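PDB 2YYS: proline iminopeptidase-related protein from Thermus thermophilus, which is of unknown function but belongs to the peptidase S33 family of alpha/beta hydrolases and may act as a peptidase. Local coordinates for residues Leu15-Val20 with Leu86-Ala91; Ala80-Thr85 with Leu113-Gln118. All blocks are in the same frame, centred on the assembly; numbering follows the deposited sequence.

Contact 1 of 2, residues Leu15-Val20 with Leu86-Ala91; sequences LYVEDV and LLLAEA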
# COMPACT_ATOMS: atom_id res chain seq x y z
N LEU A 15 -17.22 -2.84 3.24
CA LEU A 15 -16.08 -1.96 3.17
C LEU A 15 -16.48 -0.49 3.31
O LEU A 15 -17.45 -0.04 2.73
CB LEU A 15 -15.36 -2.16 1.84
CG LEU A 15 -14.98 -3.59 1.45
CD1 LEU A 15 -14.32 -3.61 0.09
CD2 LEU A 15 -14.07 -4.23 2.47
N TYR A 16 -15.72 0.24 4.12
CA TYR A 16 -15.79 1.70 4.14
C TYR A 16 -15.19 2.23 2.83
O TYR A 16 -14.03 1.97 2.52
CB TYR A 16 -15.05 2.26 5.35
CG TYR A 16 -15.03 3.75 5.34
CD1 TYR A 16 -16.10 4.50 5.85
CD2 TYR A 16 -13.95 4.43 4.79
CE1 TYR A 16 -16.07 5.89 5.82
CE2 TYR A 16 -13.92 5.79 4.74
CZ TYR A 16 -14.98 6.53 5.25
OH TYR A 16 -14.91 7.91 5.17
N VAL A 17 -15.99 2.98 2.08
CA VAL A 17 -15.61 3.45 0.76
C VAL A 17 -15.82 4.95 0.66
O VAL A 17 -16.84 5.46 1.11
CB VAL A 17 -16.46 2.73 -0.33
CG1 VAL A 17 -16.18 3.29 -1.71
CG2 VAL A 17 -16.18 1.22 -0.32
N GLU A 18 -14.83 5.63 0.09
CA GLU A 18 -14.95 7.04 -0.30
C GLU A 18 -14.71 7.10 -1.81
O GLU A 18 -13.59 6.94 -2.29
CB GLU A 18 -13.95 7.92 0.44
CG GLU A 18 -13.98 7.75 1.95
CD GLU A 18 -12.90 8.54 2.68
OE1 GLU A 18 -11.89 8.89 2.04
OE2 GLU A 18 -13.05 8.79 3.90
N ASP A 19 -15.80 7.30 -2.52
CA ASP A 19 -15.85 7.33 -3.97
C ASP A 19 -15.88 8.80 -4.37
O ASP A 19 -16.90 9.48 -4.24
CB ASP A 19 -17.12 6.58 -4.39
CG ASP A 19 -17.32 6.53 -5.88
OD1 ASP A 19 -16.49 7.05 -6.66
OD2 ASP A 19 -18.33 5.99 -6.36
N VAL A 20 -14.76 9.28 -4.89
CA VAL A 20 -14.49 10.71 -5.02
C VAL A 20 -14.16 11.10 -6.45
O VAL A 20 -13.42 10.40 -7.13
CB VAL A 20 -13.31 11.08 -4.11
CG1 VAL A 20 -12.92 12.51 -4.25
CG2 VAL A 20 -13.67 10.78 -2.65
N LEU A 86 -12.01 -6.34 -6.89
CA LEU A 86 -12.83 -6.53 -8.08
C LEU A 86 -14.32 -6.49 -7.76
O LEU A 86 -15.08 -5.89 -8.50
CB LEU A 86 -12.51 -7.85 -8.78
CG LEU A 86 -11.44 -7.76 -9.86
CD1 LEU A 86 -11.91 -6.91 -11.03
CD2 LEU A 86 -10.10 -7.22 -9.28
N LEU A 87 -14.72 -7.11 -6.65
CA LEU A 87 -16.13 -7.08 -6.25
C LEU A 87 -16.57 -5.65 -5.95
O LEU A 87 -17.68 -5.24 -6.29
CB LEU A 87 -16.37 -8.01 -5.05
CG LEU A 87 -16.23 -9.51 -5.38
CD1 LEU A 87 -16.23 -10.35 -4.12
CD2 LEU A 87 -17.36 -10.00 -6.32
N LEU A 88 -15.68 -4.86 -5.35
CA LEU A 88 -15.99 -3.47 -5.07
C LEU A 88 -16.18 -2.71 -6.39
O LEU A 88 -17.13 -1.95 -6.54
CB LEU A 88 -14.89 -2.82 -4.22
CG LEU A 88 -15.06 -1.32 -3.92
CD1 LEU A 88 -16.40 -1.05 -3.25
CD2 LEU A 88 -13.91 -0.79 -3.06
N ALA A 89 -15.27 -2.93 -7.33
CA ALA A 89 -15.35 -2.27 -8.64
C ALA A 89 -16.69 -2.58 -9.33
O ALA A 89 -17.32 -1.69 -9.90
CB ALA A 89 -14.19 -2.68 -9.53
N GLU A 90 -17.11 -3.83 -9.24
CA GLU A 90 -18.36 -4.26 -9.87
C GLU A 90 -19.56 -3.67 -9.15
O GLU A 90 -20.52 -3.27 -9.80
CB GLU A 90 -18.42 -5.79 -9.97
CG GLU A 90 -17.49 -6.31 -11.06
CD GLU A 90 -17.18 -7.81 -10.98
OE1 GLU A 90 -17.81 -8.52 -10.16
OE2 GLU A 90 -16.29 -8.27 -11.76
N ALA A 91 -19.48 -3.55 -7.83
CA ALA A 91 -20.56 -2.94 -7.04
C ALA A 91 -20.73 -1.47 -7.42
O ALA A 91 -21.84 -0.97 -7.46
CB ALA A 91 -20.28 -3.08 -5.55

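Contact 2 of 2, residues Ala80-Thr85 with Leu113-Gln118; sequences ALVEDT and LRRFPQ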
# COMPACT_ATOMS: atom_id res chain seq x y z
N ALA A 80 -8.37 -12.93 -0.85
CA ALA A 80 -9.60 -12.25 -0.44
C ALA A 80 -9.51 -10.74 -0.67
O ALA A 80 -10.46 -10.13 -1.13
CB ALA A 80 -9.91 -12.54 1.01
N LEU A 81 -8.35 -10.15 -0.37
CA LEU A 81 -8.14 -8.72 -0.59
C LEU A 81 -8.18 -8.37 -2.08
O LEU A 81 -8.69 -7.33 -2.47
CB LEU A 81 -6.80 -8.26 0.01
CG LEU A 81 -6.63 -8.39 1.53
CD1 LEU A 81 -5.36 -7.68 2.02
CD2 LEU A 81 -7.82 -7.86 2.30
N VAL A 82 -7.64 -9.26 -2.90
CA VAL A 82 -7.63 -9.08 -4.33
C VAL A 82 -9.04 -9.15 -4.88
O VAL A 82 -9.48 -8.28 -5.63
CB VAL A 82 -6.73 -10.16 -4.98
CG1 VAL A 82 -6.94 -10.25 -6.48
CG2 VAL A 82 -5.27 -9.86 -4.66
N GLU A 83 -9.77 -10.18 -4.47
CA GLU A 83 -11.11 -10.43 -4.97
C GLU A 83 -12.09 -9.34 -4.53
O GLU A 83 -12.94 -8.90 -5.30
CB GLU A 83 -11.56 -11.83 -4.54
CG GLU A 83 -10.86 -12.93 -5.35
CD GLU A 83 -10.64 -14.25 -4.60
OE1 GLU A 83 -9.71 -15.01 -4.98
OE2 GLU A 83 -11.39 -14.53 -3.63
N ASP A 84 -11.91 -8.86 -3.29
CA ASP A 84 -12.67 -7.74 -2.77
C ASP A 84 -12.53 -6.52 -3.67
O ASP A 84 -13.48 -5.80 -3.87
CB ASP A 84 -12.16 -7.33 -1.39
CG ASP A 84 -12.69 -8.20 -0.28
OD1 ASP A 84 -13.55 -9.08 -0.53
OD2 ASP A 84 -12.31 -8.04 0.89
N THR A 85 -11.33 -6.30 -4.19
CA THR A 85 -11.10 -5.11 -5.00
C THR A 85 -11.98 -5.18 -6.25
O THR A 85 -12.63 -4.20 -6.61
CB THR A 85 -9.61 -4.99 -5.36
OG1 THR A 85 -8.82 -4.99 -4.16
CG2 THR A 85 -9.32 -3.66 -6.02
N LEU A 113 -3.49 -7.05 -10.77
CA LEU A 113 -3.00 -6.97 -12.15
C LEU A 113 -2.83 -8.34 -12.80
O LEU A 113 -3.22 -8.56 -13.93
CB LEU A 113 -1.68 -6.21 -12.22
CG LEU A 113 -1.75 -4.70 -12.07
CD1 LEU A 113 -0.36 -4.17 -11.74
CD2 LEU A 113 -2.28 -4.05 -13.31
N ARG A 114 -2.24 -9.28 -12.07
CA ARG A 114 -1.92 -10.58 -12.63
C ARG A 114 -3.20 -11.33 -13.01
O ARG A 114 -3.28 -11.94 -14.07
CB ARG A 114 -1.11 -11.39 -11.64
CG ARG A 114 -0.55 -12.69 -12.22
CD ARG A 114 0.21 -13.54 -11.22
NE ARG A 114 -0.62 -13.99 -10.11
CZ ARG A 114 -1.51 -14.99 -10.14
NH1 ARG A 114 -1.72 -15.69 -11.25
NH2 ARG A 114 -2.19 -15.29 -9.05
N ARG A 115 -4.20 -11.26 -12.14
CA ARG A 115 -5.42 -12.03 -12.32
C ARG A 115 -6.48 -11.32 -13.15
O ARG A 115 -7.38 -11.96 -13.67
CB ARG A 115 -6.02 -12.41 -10.95
CG ARG A 115 -5.09 -13.29 -10.15
CD ARG A 115 -5.56 -13.60 -8.75
NE ARG A 115 -6.91 -14.13 -8.76
CZ ARG A 115 -7.67 -14.28 -7.69
NH1 ARG A 115 -7.23 -13.95 -6.49
NH2 ARG A 115 -8.89 -14.79 -7.83
N PHE A 116 -6.39 -10.00 -13.28
CA PHE A 116 -7.54 -9.24 -13.80
C PHE A 116 -7.13 -8.22 -14.87
O PHE A 116 -6.52 -7.20 -14.57
CB PHE A 116 -8.31 -8.60 -12.64
CG PHE A 116 -9.00 -9.61 -11.76
CD1 PHE A 116 -10.07 -10.36 -12.25
CD2 PHE A 116 -8.54 -9.87 -10.47
CE1 PHE A 116 -10.70 -11.33 -11.46
CE2 PHE A 116 -9.17 -10.84 -9.66
CZ PHE A 116 -10.25 -11.57 -10.16
N PRO A 117 -7.47 -8.51 -16.13
CA PRO A 117 -7.14 -7.60 -17.23
C PRO A 117 -7.91 -6.27 -17.17
O PRO A 117 -7.52 -5.31 -17.84
CB PRO A 117 -7.47 -8.43 -18.49
CG PRO A 117 -8.47 -9.41 -18.05
CD PRO A 117 -8.18 -9.71 -16.60
N GLN A 118 -8.95 -6.22 -16.35
CA GLN A 118 -9.67 -4.98 -16.04
C GLN A 118 -8.77 -3.93 -15.39
O GLN A 118 -9.02 -2.74 -15.52
CB GLN A 118 -10.84 -5.25 -15.08
CG GLN A 118 -11.93 -6.13 -15.64
CD GLN A 118 -11.78 -7.58 -15.22
OE1 GLN A 118 -10.66 -8.10 -15.19
NE2 GLN A 118 -12.89 -8.23 -14.92

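Contact 1 of 2, residues Leu15-Val20 with Leu86-Ala91
Leu15 and Val17, alternate residues of strand 14-20, direct their side chains at the helix 78-91, where Leu88 receives both. Strand and helix belong to the alpha/beta-hydrolase fold, a mixed, mostly parallel sheet with helices on its two faces, and the contact is one place where helix 78-91 lies against the N-terminal, antiparallel side of that sheet. Leu15 comes first along the strand. Its CD1 lies 4.2 Å from CD2 of Leu88, a looser touch, and the same side chain also rests on Phe58 and Val10. Tyr16, between the two contact residues, turns to the other face of the sheet, as the alternation of a strand requires. Val17 makes the tighter contact, meeting Leu88 tip to tip. With CG1 anti to the backbone N (chi1 175°), the other methyl, CG2, is the one presented to the helix. Asp19, two residues further on, follows on the same side of the strand as Val17 but does not reach segment 86-91. No hydrogen bond joins the two segments; the contact consists of these methyl contacts, all between buried residues. Val8 of strand 3-9 and Phe58 of strand 54-58 each touch both Val17 and Leu88, and Phe29 of strand 27-31 adds a further contact to the leucine. A glycerol molecule, probably from the crystallisation liquor, lies about 4 Å from the Val17 side chain. Leu88 extends CG anti to its own backbone N (chi1 177°), which carries both of its methyls out to the strand: CG2 of Val17 sits 3.7 Å from CD1 of Leu88 and 4.1 Å from CD2.

Contact 2 of 2, residues Ala80-Thr85 with Leu113-Gln118
Glu83 and Arg115 form the polar half of the contact, a salt bridge at the partly exposed margin between helix 78-91 and the end of helix 105-115. The arginine grips end-on, and both terminal nitrogens donate to a single oxygen: NH2 of Arg115 is 3.0 Å and NH1 3.1 Å from OE1 of Glu83. That oxygen lies close to the guanidinium plane, at its edge, and is met on its anti side. The carboxylate stands almost perpendicular to the guanidinium (83° between planes), so NH1 and NH2 arrive from opposite faces of it. Each bond is bent, with N-H...O angles of 144° and 150°. A bend at the third torsion of the Arg115 chain turns the guanidinium into place, and Asp79 offers NH1 a second, long and weak ion pair. Without the Glu83 carboxylate, as with an alanine here, the Arg115 guanidinium would probably lose this salt bridge and be freer to swing.

Helices 78-91 and 105-115 are neighbours in the alpha/beta-hydrolase fold, joined through strand 97-102 of the central sheet, and Val82 also packs on Val108, Glu111 and Val112 earlier in the second helix.

The apolar half depends on Val82. Its CG1 approaches the edge of the Phe116 ring, 3.9 Å from CE2, and the same methyl lies 3.7 Å from NH1 of Arg115. Phe116 is the first residue to leave helical geometry, yet its ring turns back so that CE2 lies over one face of the Arg115 guanidinium, 4.0 Å from its plane and near the edge of the group rather than over its centre.

How the contacts relate
From the N terminus, the chain runs through strand 14-20, then strands 27-31 and 54-58, before helix 78-91 returns to strand 14-20 and contact 1 closes a loop of 65 intervening residues. Contact 2 starts earlier on that same helix, at 80-85, and closes a shorter loop through strand 97-102 to the end of helix 105-115. Their segments alternate along the sequence, so the two loops cross. Helix 78-91 thereby links the antiparallel N-terminal side of the sheet to the next helix of the fold. The centres are 13 Å apart, and the contacts touch directly where CD2 of Leu86 packs against CD2 of Phe116.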